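Local coordinates for acetylcholine-binding protein (Bulinus truncatus, PDB 2BJ0) that probably binds acetylcholine as a soluble pentamer that resembles the extracellular ligand-binding domain of nicotinic acetylcholine receptors, at residues A39-Q45 with R119-L124; A133-V139 with I194-F200. All coordinates share one frame; numbering follows the deposited sequence.

Contact 1 (A39-Q45 with R119-L124); sequences ADTEKDQ and RFTCDL
Asp44 reaches from the turn of 39-45 to the chain leaving the strand at 119-121. Its CB lies against the carbonyl O of Cys122. CG stands beside the backbone N (chi1 -85°), roughly anti to the carbonyl carbon, which carries the carboxylate past Cys122 to Leu124. There Asp44 OD1 accepts a hydrogen bond from Leu124 N at 3.0 Å. The bond is straight, 165° at the hydrogen, but N comes from above the carboxylate plane. Asp44 OD2 lies 4.0 Å from Asp123 OD1. A water donates to both oxygens and probably eases the repulsion between the like charges. Asp123 OD1 also accepts a bond from the backbone N of Ile125.

The backbone O of Asp44 accepts a bond from Cys122 N at 3.0 Å, next to the antiparallel non-hydrogen-bonded pair Gln45-Thr121. Asp44 and Gln45 both face Asp40 in a G1 beta bulge. This closes the hairpin between strands 25-40 and 45-57 of the ligand-binding domain, and Cys122 begins the disulfide loop that ends at Cys135. Inside the turn, Asp40 OD1 accepts a bond from Lys43 N in an Asx motif.

Leu124 supplies the apolar part. Leu124 CD1 lies 3.8 Å from Ala39 CB, and its CB meets Thr41 CG2. Farther along the strands, Gln45 OE1 lies 3.9 Å from Arg119 CD, with amide and guanidinium planes nearly parallel. Gln45 NE2 bonds Val37 O of a second subunit, and Arg119 NE pairs with Glu47.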
loop_
_atom_site.group_PDB
_atom_site.type_symbol
_atom_site.label_atom_id
_atom_site.label_comp_id
_atom_site.label_asym_id
_atom_site.label_seq_id
_atom_site.Cartn_x
_atom_site.Cartn_y
_atom_site.Cartn_z
ATOM N N ALA A 39 11.491 -20.658 -8.649
ATOM C CA ALA A 39 12.271 -21.552 -7.796
ATOM C C ALA A 39 13.727 -21.172 -7.944
ATOM O O ALA A 39 14.392 -21.551 -8.912
ATOM C CB ALA A 39 12.028 -23.018 -8.139
ATOM N N ASP A 40 14.203 -20.369 -6.999
ATOM C CA ASP A 40 15.464 -19.673 -7.149
ATOM C C ASP A 40 16.527 -20.506 -6.436
ATOM O O ASP A 40 16.569 -20.531 -5.224
ATOM C CB ASP A 40 15.348 -18.268 -6.544
ATOM C CG ASP A 40 16.640 -17.473 -6.660
ATOM O OD1 ASP A 40 17.719 -18.088 -6.776
ATOM O OD2 ASP A 40 16.682 -16.220 -6.638
ATOM N N THR A 41 17.376 -21.202 -7.197
ATOM C CA THR A 41 18.267 -22.204 -6.599
ATOM C C THR A 41 19.422 -21.575 -5.874
ATOM O O THR A 41 19.980 -22.203 -4.979
ATOM C CB THR A 41 18.824 -23.187 -7.629
ATOM O OG1 THR A 41 19.466 -22.438 -8.656
ATOM C CG2 THR A 41 17.695 -23.946 -8.327
ATOM N N GLU A 42 19.773 -20.345 -6.238
ATOM C CA GLU A 42 20.805 -19.616 -5.520
ATOM C C GLU A 42 20.390 -19.149 -4.139
ATOM O O GLU A 42 21.242 -19.021 -3.252
ATOM C CB GLU A 42 21.306 -18.418 -6.333
ATOM C CG GLU A 42 21.899 -18.821 -7.684
ATOM C CD GLU A 42 22.744 -20.095 -7.610
ATOM O OE1 GLU A 42 23.747 -20.110 -6.837
ATOM O OE2 GLU A 42 22.408 -21.085 -8.332
ATOM N N LYS A 43 19.100 -18.879 -3.954
ATOM C CA LYS A 43 18.603 -18.400 -2.673
ATOM C C LYS A 43 17.840 -19.487 -1.943
ATOM O O LYS A 43 17.539 -19.319 -0.770
ATOM C CB LYS A 43 17.712 -17.173 -2.844
ATOM C CG LYS A 43 18.456 -15.951 -3.375
ATOM C CD LYS A 43 17.562 -14.716 -3.448
ATOM C CE LYS A 43 18.331 -13.560 -4.120
ATOM N NZ LYS A 43 17.420 -12.427 -4.454
ATOM N N ASP A 44 17.552 -20.603 -2.623
ATOM C CA ASP A 44 16.682 -21.643 -2.069
ATOM C C ASP A 44 15.320 -21.098 -1.644
ATOM O O ASP A 44 14.919 -21.277 -0.503
ATOM C CB ASP A 44 17.359 -22.312 -0.883
ATOM C CG ASP A 44 18.279 -23.429 -1.305
ATOM O OD1 ASP A 44 18.138 -23.934 -2.450
ATOM O OD2 ASP A 44 19.173 -23.865 -0.555
ATOM N N GLN A 45 14.643 -20.408 -2.570
ATOM C CA GLN A 45 13.333 -19.839 -2.326
ATOM C C GLN A 45 12.380 -20.192 -3.456
ATOM O O GLN A 45 12.766 -20.232 -4.635
ATOM C CB GLN A 45 13.427 -18.308 -2.157
ATOM C CG GLN A 45 14.246 -17.918 -0.936
ATOM C CD GLN A 45 14.491 -16.408 -0.831
ATOM O OE1 GLN A 45 13.892 -15.633 -1.568
ATOM N NE2 GLN A 45 15.382 -16.004 0.091
ATOM N N ARG A 119 5.664 -16.939 -0.760
ATOM C CA ARG A 119 7.083 -17.184 -0.885
ATOM C C ARG A 119 7.626 -17.816 0.385
ATOM O O ARG A 119 7.276 -17.411 1.488
ATOM C CB ARG A 119 7.829 -15.855 -1.145
ATOM C CG ARG A 119 9.327 -16.020 -1.550
ATOM C CD ARG A 119 10.107 -14.660 -1.535
ATOM N NE ARG A 119 9.540 -13.756 -2.537
ATOM C CZ ARG A 119 9.711 -12.424 -2.581
ATOM N NH1 ARG A 119 10.431 -11.795 -1.652
ATOM N NH2 ARG A 119 9.129 -11.720 -3.559
ATOM N N PHE A 120 8.534 -18.777 0.225
ATOM C CA PHE A 120 9.082 -19.501 1.377
ATOM C C PHE A 120 10.391 -20.182 0.999
ATOM O O PHE A 120 10.694 -20.293 -0.169
ATOM C CB PHE A 120 8.048 -20.510 1.892
ATOM C CG PHE A 120 7.621 -21.501 0.862
ATOM C CD1 PHE A 120 8.333 -22.703 0.694
ATOM C CD2 PHE A 120 6.527 -21.239 0.047
ATOM C CE1 PHE A 120 7.960 -23.637 -0.281
ATOM C CE2 PHE A 120 6.150 -22.153 -0.929
ATOM C CZ PHE A 120 6.862 -23.363 -1.090
ATOM N N THR A 121 11.195 -20.604 1.982
ATOM C CA THR A 121 12.465 -21.243 1.657
ATOM C C THR A 121 12.295 -22.743 1.549
ATOM O O THR A 121 11.442 -23.327 2.203
ATOM C CB THR A 121 13.603 -20.912 2.680
ATOM O OG1 THR A 121 13.283 -21.476 3.943
ATOM C CG2 THR A 121 13.617 -19.456 3.010
ATOM N N CYS A 122 13.139 -23.344 0.712
ATOM C CA CYS A 122 13.094 -24.738 0.403
ATOM C C CYS A 122 14.491 -25.064 -0.074
ATOM O O CYS A 122 15.080 -24.279 -0.812
ATOM C CB CYS A 122 12.095 -24.992 -0.745
ATOM S SG CYS A 122 11.738 -26.774 -1.025
ATOM N N ASP A 123 15.035 -26.193 0.371
ATOM C CA ASP A 123 16.284 -26.729 -0.227
ATOM C C ASP A 123 16.064 -27.262 -1.652
ATOM O O ASP A 123 15.415 -28.304 -1.848
ATOM C CB ASP A 123 16.869 -27.833 0.668
ATOM C CG ASP A 123 18.297 -28.177 0.324
ATOM O OD1 ASP A 123 18.761 -27.837 -0.786
ATOM O OD2 ASP A 123 19.035 -28.802 1.123
ATOM N N LEU A 124 16.589 -26.539 -2.641
ATOM C CA LEU A 124 16.384 -26.895 -4.049
ATOM C C LEU A 124 17.553 -27.656 -4.694
ATOM O O LEU A 124 17.684 -27.724 -5.907
ATOM C CB LEU A 124 16.025 -25.652 -4.890
ATOM C CG LEU A 124 14.750 -24.926 -4.430
ATOM C CD1 LEU A 124 14.495 -23.711 -5.301
ATOM C CD2 LEU A 124 13.559 -25.897 -4.433
HETATM O O HOH W 1 20.408 -25.928 -1.671
#

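Contact 2 (A133-V139 with I194-F200)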
loop_
_atom_site.group_PDB
_atom_site.type_symbol
_atom_site.label_atom_id
_atom_site.label_comp_id
_atom_site.label_asym_id
_atom_site.label_seq_id
_atom_site.Cartn_x
_atom_site.Cartn_y
_atom_site.Cartn_z
ATOM N N ALA A 133 12.579 -31.670 -5.946
ATOM C CA ALA A 133 12.695 -31.113 -4.601
ATOM C C ALA A 133 11.358 -31.180 -3.851
ATOM O O ALA A 133 10.306 -31.007 -4.448
ATOM C CB ALA A 133 13.207 -29.700 -4.675
ATOM N N THR A 134 11.420 -31.453 -2.546
ATOM C CA THR A 134 10.254 -31.489 -1.673
ATOM C C THR A 134 10.131 -30.206 -0.852
ATOM O O THR A 134 11.072 -29.808 -0.140
ATOM C CB THR A 134 10.286 -32.717 -0.745
ATOM O OG1 THR A 134 10.138 -33.902 -1.529
ATOM C CG2 THR A 134 9.037 -32.754 0.116
ATOM N N CYS A 135 8.958 -29.575 -0.945
ATOM C CA CYS A 135 8.687 -28.340 -0.247
ATOM C C CYS A 135 7.476 -28.473 0.635
ATOM O O CYS A 135 6.582 -29.260 0.347
ATOM C CB CYS A 135 8.514 -27.213 -1.257
ATOM S SG CYS A 135 10.040 -27.101 -2.207
ATOM N N ARG A 136 7.470 -27.707 1.718
ATOM C CA ARG A 136 6.391 -27.729 2.693
ATOM C C ARG A 136 5.822 -26.325 2.917
ATOM O O ARG A 136 6.579 -25.356 3.020
ATOM C CB ARG A 136 6.893 -28.327 4.008
ATOM C CG ARG A 136 6.841 -29.878 4.023
ATOM C CD ARG A 136 7.852 -30.581 4.959
ATOM N NE ARG A 136 9.156 -30.801 4.321
ATOM C CZ ARG A 136 9.609 -31.981 3.884
ATOM N NH1 ARG A 136 8.872 -33.087 4.021
ATOM N NH2 ARG A 136 10.811 -32.058 3.319
ATOM N N ILE A 137 4.492 -26.219 2.975
ATOM C CA ILE A 137 3.846 -24.963 3.357
ATOM C C ILE A 137 2.981 -25.188 4.600
ATOM O O ILE A 137 2.127 -26.076 4.611
ATOM C CB ILE A 137 2.992 -24.410 2.186
ATOM C CG1 ILE A 137 3.861 -24.016 1.005
ATOM C CG2 ILE A 137 2.143 -23.219 2.657
ATOM C CD1 ILE A 137 3.070 -23.958 -0.315
ATOM N N LYS A 138 3.204 -24.374 5.630
ATOM C CA LYS A 138 2.506 -24.496 6.904
ATOM C C LYS A 138 1.470 -23.379 7.065
ATOM O O LYS A 138 1.821 -22.189 7.015
ATOM C CB LYS A 138 3.520 -24.486 8.051
ATOM C CG LYS A 138 2.920 -24.788 9.429
ATOM C CD LYS A 138 4.031 -24.898 10.500
ATOM C CE LYS A 138 3.511 -24.620 11.924
ATOM N NZ LYS A 138 4.637 -24.671 12.926
ATOM N N VAL A 139 0.198 -23.762 7.226
ATOM C CA VAL A 139 -0.897 -22.807 7.378
ATOM C C VAL A 139 -1.669 -23.048 8.662
ATOM O O VAL A 139 -2.059 -24.205 8.972
ATOM C CB VAL A 139 -1.927 -22.970 6.224
ATOM C CG1 VAL A 139 -2.896 -21.774 6.189
ATOM C CG2 VAL A 139 -1.239 -23.165 4.874
ATOM N N ILE A 194 -2.348 -26.989 9.146
ATOM C CA ILE A 194 -2.297 -27.950 8.059
ATOM C C ILE A 194 -0.999 -27.699 7.314
ATOM O O ILE A 194 -0.623 -26.543 7.042
ATOM C CB ILE A 194 -3.534 -27.843 7.150
ATOM C CG1 ILE A 194 -4.767 -28.250 7.951
ATOM C CG2 ILE A 194 -3.375 -28.723 5.878
ATOM C CD1 ILE A 194 -6.081 -28.172 7.207
ATOM N N GLU A 195 -0.299 -28.780 7.010
ATOM C CA GLU A 195 0.955 -28.695 6.309
ATOM C C GLU A 195 0.819 -29.279 4.914
ATOM O O GLU A 195 0.508 -30.472 4.762
ATOM C CB GLU A 195 2.023 -29.437 7.102
ATOM C CG GLU A 195 3.383 -29.461 6.417
ATOM C CD GLU A 195 4.542 -29.424 7.410
ATOM O OE1 GLU A 195 4.344 -28.961 8.573
ATOM O OE2 GLU A 195 5.658 -29.853 7.017
ATOM N N ILE A 196 1.072 -28.452 3.903
ATOM C CA ILE A 196 1.120 -28.927 2.535
ATOM C C ILE A 196 2.529 -29.381 2.177
ATOM O O ILE A 196 3.484 -28.649 2.384
ATOM C CB ILE A 196 0.645 -27.848 1.537
ATOM C CG1 ILE A 196 -0.768 -27.388 1.882
ATOM C CG2 ILE A 196 0.665 -28.389 0.126
ATOM C CD1 ILE A 196 -1.120 -26.081 1.221
ATOM N N THR A 197 2.647 -30.592 1.645
ATOM C CA THR A 197 3.918 -31.106 1.177
ATOM C C THR A 197 3.785 -31.403 -0.319
ATOM O O THR A 197 2.840 -32.061 -0.739
ATOM C CB THR A 197 4.299 -32.386 1.974
ATOM O OG1 THR A 197 4.484 -32.038 3.358
ATOM C CG2 THR A 197 5.662 -32.871 1.561
ATOM N N PHE A 198 4.699 -30.871 -1.121
ATOM C CA PHE A 198 4.697 -31.159 -2.530
ATOM C C PHE A 198 6.107 -31.415 -3.033
ATOM O O PHE A 198 7.090 -30.988 -2.411
ATOM C CB PHE A 198 3.929 -30.091 -3.347
ATOM C CG PHE A 198 4.559 -28.719 -3.329
ATOM C CD1 PHE A 198 4.281 -27.826 -2.304
ATOM C CD2 PHE A 198 5.417 -28.325 -4.353
ATOM C CE1 PHE A 198 4.872 -26.549 -2.305
ATOM C CE2 PHE A 198 6.020 -27.036 -4.356
ATOM C CZ PHE A 198 5.741 -26.175 -3.337
ATOM N N ALA A 199 6.200 -32.188 -4.116
ATOM C CA ALA A 199 7.442 -32.420 -4.804
ATOM C C ALA A 199 7.313 -31.884 -6.211
ATOM O O ALA A 199 6.301 -32.077 -6.852
ATOM C CB ALA A 199 7.751 -33.925 -4.848
ATOM N N PHE A 200 8.345 -31.206 -6.687
ATOM C CA PHE A 200 8.350 -30.680 -8.040
ATOM C C PHE A 200 9.754 -30.713 -8.641
ATOM O O PHE A 200 10.736 -30.761 -7.916
ATOM C CB PHE A 200 7.781 -29.240 -8.050
ATOM C CG PHE A 200 8.760 -28.173 -7.599
ATOM C CD1 PHE A 200 9.080 -28.023 -6.259
ATOM C CD2 PHE A 200 9.311 -27.288 -8.522
ATOM C CE1 PHE A 200 9.973 -27.038 -5.856
ATOM C CE2 PHE A 200 10.189 -26.297 -8.128
ATOM C CZ PHE A 200 10.524 -26.172 -6.801
#
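Ile137 and Ile196 exchange the shortest backbone bonds between the two strands. Ile137 N gives to Ile196 O at 2.7 Å, and Ile196 N returns to Ile137 O at the same length. Both donors lie in the carbonyl plane of their acceptor. Three more hydrogen-bonded pairs, Ala133-Phe200, Cys135-Phe198 and Val139-Ile194, bring the total to eight bonds. The strand axes run antiparallel, 163° apart.

One face carries Cys135, Ile137, Phe198 and Phe200 among others. Cys135 CB sits over one face of the Phe198 ring, 4.0 Å from its centroid, a CH-pi contact. Phe198 CG stands between its backbone N and carbonyl carbon (chi1 65°), and its ring leans across to strand 133-139. Ile137 CD1 meets the edge of the same ring, 3.7 Å from Phe198 CE1. Cys135 SG lies in the plane of the Phe200 ring, at its edge, 3.7 Å from Phe200 CE1. The ring of Phe170 meets Phe200 edge-to-face, and Val48 of strand 45-57 touches Ile137 and Phe198.

The other face is mostly polar. Arg136 and Thr197 run side by side, with Thr197 OG1 3.3 Å from Arg136 CG. Glu195 OE2 lies 3.1 Å from Arg136 CD. The charged groups stay farther apart: Arg136 NE is 4.5 Å from Glu195 OE2, beyond a salt bridge. Thr134 CG2 lies over one face of the Arg136 guanidinium, offset toward its rim, and also packs on Thr197 CG2. Lys138 sends NZ to the hydroxyl of Tyr184.

Such a pair, apolar on its inner face and mostly polar on its outer face, is typical of the immunoglobulin-like beta-sandwich of Cys-loop receptor ligand-binding domains.

Contacts 1 and 2 are joined by the Cys122-Cys135 disulfide, the Cys-loop bridge of this family. Contact 1 lies at strand ends in the larger sheet, its centre about 22 Å from the centre of the chain. Contact 2 runs within the four-stranded sheet, its centre about 14 Å from that point. The sheets pack face to face, where Phe120 CE2 comes within 3.5 Å of Ile137 CG1. A bulged turn, a bridging water and a carboxylate-to-backbone bond shape contact 1, which also borders a second subunit. Contact 2 relies on regular strand pairing and aromatic packing. Both are partly buried, but the apolar face of contact 2 lies in the core between the sheets, whereas contact 1 sits at its margin.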